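Local coordinates for putative superoxide reductase (Thermotoga maritima, PDB 2AMU), which probably reduces superoxide to hydrogen peroxide at an iron centre, using electrons delivered by rubredoxin, at residues I68-Q73 with Y81-Y86. Sequence-based numbering, arbitrary orientation.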
loop_
_atom_site.group_PDB
_atom_site.type_symbol
_atom_site.label_atom_id
_atom_site.label_comp_id
_atom_site.label_asym_id
_atom_site.label_seq_id
_atom_site.Cartn_x
_atom_site.Cartn_y
_atom_site.Cartn_z
ATOM N N ILE A 68 -6.095 -3.447 3.221
ATOM C CA ILE A 68 -6.982 -2.338 2.913
ATOM C C ILE A 68 -7.000 -2.220 1.375
ATOM O O ILE A 68 -5.973 -2.333 0.769
ATOM C CB ILE A 68 -6.430 -1.006 3.510
ATOM C CG1 ILE A 68 -6.717 -0.937 4.996
ATOM C CG2 ILE A 68 -7.024 0.267 2.783
ATOM C CD1 ILE A 68 -6.023 0.225 5.697
ATOM N N LYS A 69 -8.166 -1.983 0.784
ATOM C CA LYS A 69 -8.350 -1.753 -0.627
ATOM C C LYS A 69 -9.080 -0.416 -0.763
ATOM O O LYS A 69 -9.934 -0.050 0.076
ATOM C CB LYS A 69 -9.163 -2.936 -1.187
ATOM C CG LYS A 69 -9.275 -3.122 -2.642
ATOM C CD LYS A 69 -9.962 -4.504 -2.979
ATOM C CE LYS A 69 -9.045 -5.685 -2.781
ATOM N NZ LYS A 69 -9.734 -6.945 -2.433
ATOM N N VAL A 70 -8.725 0.335 -1.805
ATOM C CA VAL A 70 -9.372 1.591 -2.099
ATOM C C VAL A 70 -9.995 1.504 -3.485
ATOM O O VAL A 70 -9.364 1.044 -4.439
ATOM C CB VAL A 70 -8.387 2.822 -2.028
ATOM C CG1 VAL A 70 -9.133 4.154 -2.513
ATOM C CG2 VAL A 70 -7.821 2.954 -0.612
ATOM N N PHE A 71 -11.246 1.942 -3.559
ATOM C CA PHE A 71 -11.986 2.091 -4.803
ATOM C C PHE A 71 -12.340 3.541 -5.049
ATOM O O PHE A 71 -12.538 4.316 -4.090
ATOM C CB PHE A 71 -13.286 1.272 -4.741
ATOM C CG PHE A 71 -13.059 -0.243 -4.764
ATOM C CD1 PHE A 71 -12.886 -0.894 -5.944
ATOM C CD2 PHE A 71 -13.031 -0.980 -3.590
ATOM C CE1 PHE A 71 -12.686 -2.242 -5.995
ATOM C CE2 PHE A 71 -12.836 -2.315 -3.642
ATOM C CZ PHE A 71 -12.666 -2.944 -4.853
ATOM N N PHE A 72 -12.421 3.903 -6.327
ATOM C CA PHE A 72 -12.953 5.209 -6.735
ATOM C C PHE A 72 -14.162 4.999 -7.610
ATOM O O PHE A 72 -14.144 4.197 -8.562
ATOM C CB PHE A 72 -11.906 6.046 -7.463
ATOM C CG PHE A 72 -12.356 7.439 -7.759
ATOM C CD1 PHE A 72 -12.558 8.348 -6.736
ATOM C CD2 PHE A 72 -12.553 7.857 -9.065
ATOM C CE1 PHE A 72 -12.973 9.676 -7.012
ATOM C CE2 PHE A 72 -12.959 9.162 -9.343
ATOM C CZ PHE A 72 -13.175 10.070 -8.300
ATOM N N GLN A 73 -15.210 5.738 -7.276
ATOM C CA GLN A 73 -16.446 5.734 -8.016
ATOM C C GLN A 73 -16.641 7.120 -8.617
ATOM O O GLN A 73 -17.026 8.047 -7.902
ATOM C CB GLN A 73 -17.610 5.382 -7.088
ATOM C CG GLN A 73 -18.787 4.745 -7.775
ATOM C CD GLN A 73 -19.507 5.697 -8.660
ATOM O OE1 GLN A 73 -19.977 6.731 -8.202
ATOM N NE2 GLN A 73 -19.593 5.370 -9.950
ATOM N N TYR A 81 -13.720 1.596 -9.624
ATOM C CA TYR A 81 -12.392 1.311 -10.125
ATOM C C TYR A 81 -11.528 1.020 -8.899
ATOM O O TYR A 81 -11.583 1.735 -7.867
ATOM C CB TYR A 81 -11.851 2.471 -11.032
ATOM C CG TYR A 81 -12.778 2.725 -12.187
ATOM C CD1 TYR A 81 -12.693 1.976 -13.361
ATOM C CD2 TYR A 81 -13.808 3.642 -12.088
ATOM C CE1 TYR A 81 -13.576 2.167 -14.400
ATOM C CE2 TYR A 81 -14.701 3.826 -13.145
ATOM C CZ TYR A 81 -14.571 3.078 -14.295
ATOM O OH TYR A 81 -15.452 3.239 -15.355
ATOM N N GLU A 82 -10.765 -0.063 -8.994
ATOM C CA GLU A 82 -9.855 -0.424 -7.935
ATOM C C GLU A 82 -8.624 0.463 -8.002
ATOM O O GLU A 82 -7.779 0.289 -8.863
ATOM C CB GLU A 82 -9.465 -1.895 -8.036
ATOM C CG GLU A 82 -8.685 -2.395 -6.819
ATOM C CD GLU A 82 -8.361 -3.904 -6.852
ATOM O OE1 GLU A 82 -7.548 -4.352 -7.694
ATOM O OE2 GLU A 82 -8.889 -4.620 -5.970
ATOM N N VAL A 83 -8.533 1.411 -7.073
ATOM C CA VAL A 83 -7.366 2.268 -6.923
ATOM C C VAL A 83 -6.162 1.403 -6.503
ATOM O O VAL A 83 -5.072 1.554 -7.025
ATOM C CB VAL A 83 -7.672 3.427 -5.893
ATOM C CG1 VAL A 83 -6.427 4.155 -5.460
ATOM C CG2 VAL A 83 -8.727 4.404 -6.503
ATOM N N GLY A 84 -6.360 0.525 -5.534
ATOM C CA GLY A 84 -5.311 -0.379 -5.169
ATOM C C GLY A 84 -5.684 -1.281 -4.054
ATOM O O GLY A 84 -6.721 -1.100 -3.411
ATOM N N ARG A 85 -4.817 -2.269 -3.840
ATOM C CA ARG A 85 -4.894 -3.216 -2.719
ATOM C C ARG A 85 -3.589 -3.153 -1.956
ATOM O O ARG A 85 -2.535 -3.259 -2.550
ATOM C CB ARG A 85 -5.098 -4.624 -3.205
ATOM C CG ARG A 85 -5.096 -5.666 -2.124
ATOM C CD ARG A 85 -5.607 -6.945 -2.667
ATOM N NE ARG A 85 -5.232 -8.161 -1.913
ATOM C CZ ARG A 85 -6.088 -9.036 -1.336
ATOM N NH1 ARG A 85 -7.393 -8.839 -1.332
ATOM N NH2 ARG A 85 -5.622 -10.127 -0.733
ATOM N N TYR A 86 -3.659 -3.012 -0.638
ATOM C CA TYR A 86 -2.459 -2.718 0.142
ATOM C C TYR A 86 -2.405 -3.785 1.208
ATOM O O TYR A 86 -3.214 -3.785 2.096
ATOM C CB TYR A 86 -2.564 -1.281 0.718
ATOM C CG TYR A 86 -2.887 -0.265 -0.380
ATOM C CD1 TYR A 86 -1.906 0.206 -1.229
ATOM C CD2 TYR A 86 -4.209 0.153 -0.613
ATOM C CE1 TYR A 86 -2.227 1.075 -2.280
ATOM C CE2 TYR A 86 -4.527 1.056 -1.648
ATOM C CZ TYR A 86 -3.536 1.489 -2.469
ATOM O OH TYR A 86 -3.847 2.327 -3.485
#
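V70 faces both V83 and G84 across an antiparallel beta hairpin, a classic beta bulge in the E-set-like, all-beta domain of the desulfoferrodoxin family. Its carbonyl oxygen takes two N-H groups: that of G84 on a lone pair in the carbonyl plane, at 3.2 Å from V70 O to G84 N, and that of V83 through a weak, strongly bent bond (126° at the hydrogen). On either side of the bulge the pairing is regular, with I68 and Y86, like F72 and Y81, joined by two backbone bonds each. G84 suits its place because, without a CB, it leaves room for the hydroxyl of Y86, which is hydrogen-bonded to T111.

Apolar contacts gather on the face of V70 and Y86, which packs against strand 103-115. The extra residue of the bulge lets V83 turn inward, and its CB lies 3.8 Å from CG1 of V70. With V83 CG2 anti to the carbonyl carbon, that methyl reaches F72 CB at 3.7 Å, while the other methyl of V70, CG2, meets Y86 CE2. The branched side chain of V70 thus meets V83 with one methyl and Y86 with the other, and V83 also packs on V103 of the second subunit.

The other face, with K69, F71, E82 and R85, is mixed, one aromatic ring among three charged chains. The F71 ring rests its CE1 against E82 CB, and the K69 chain bends about its CG-CD bond (chi3 -75°), bringing CD to 3.2 Å from E82 OE2 and CE close beside it. Long, flexible chains suit this partly exposed surface. R85 is drawn by a salt bridge to E87, which would temper its repulsion with K69; the lysine NZ lies near the guanidinium plane, at its edge, 3.2 Å from R85 NH1.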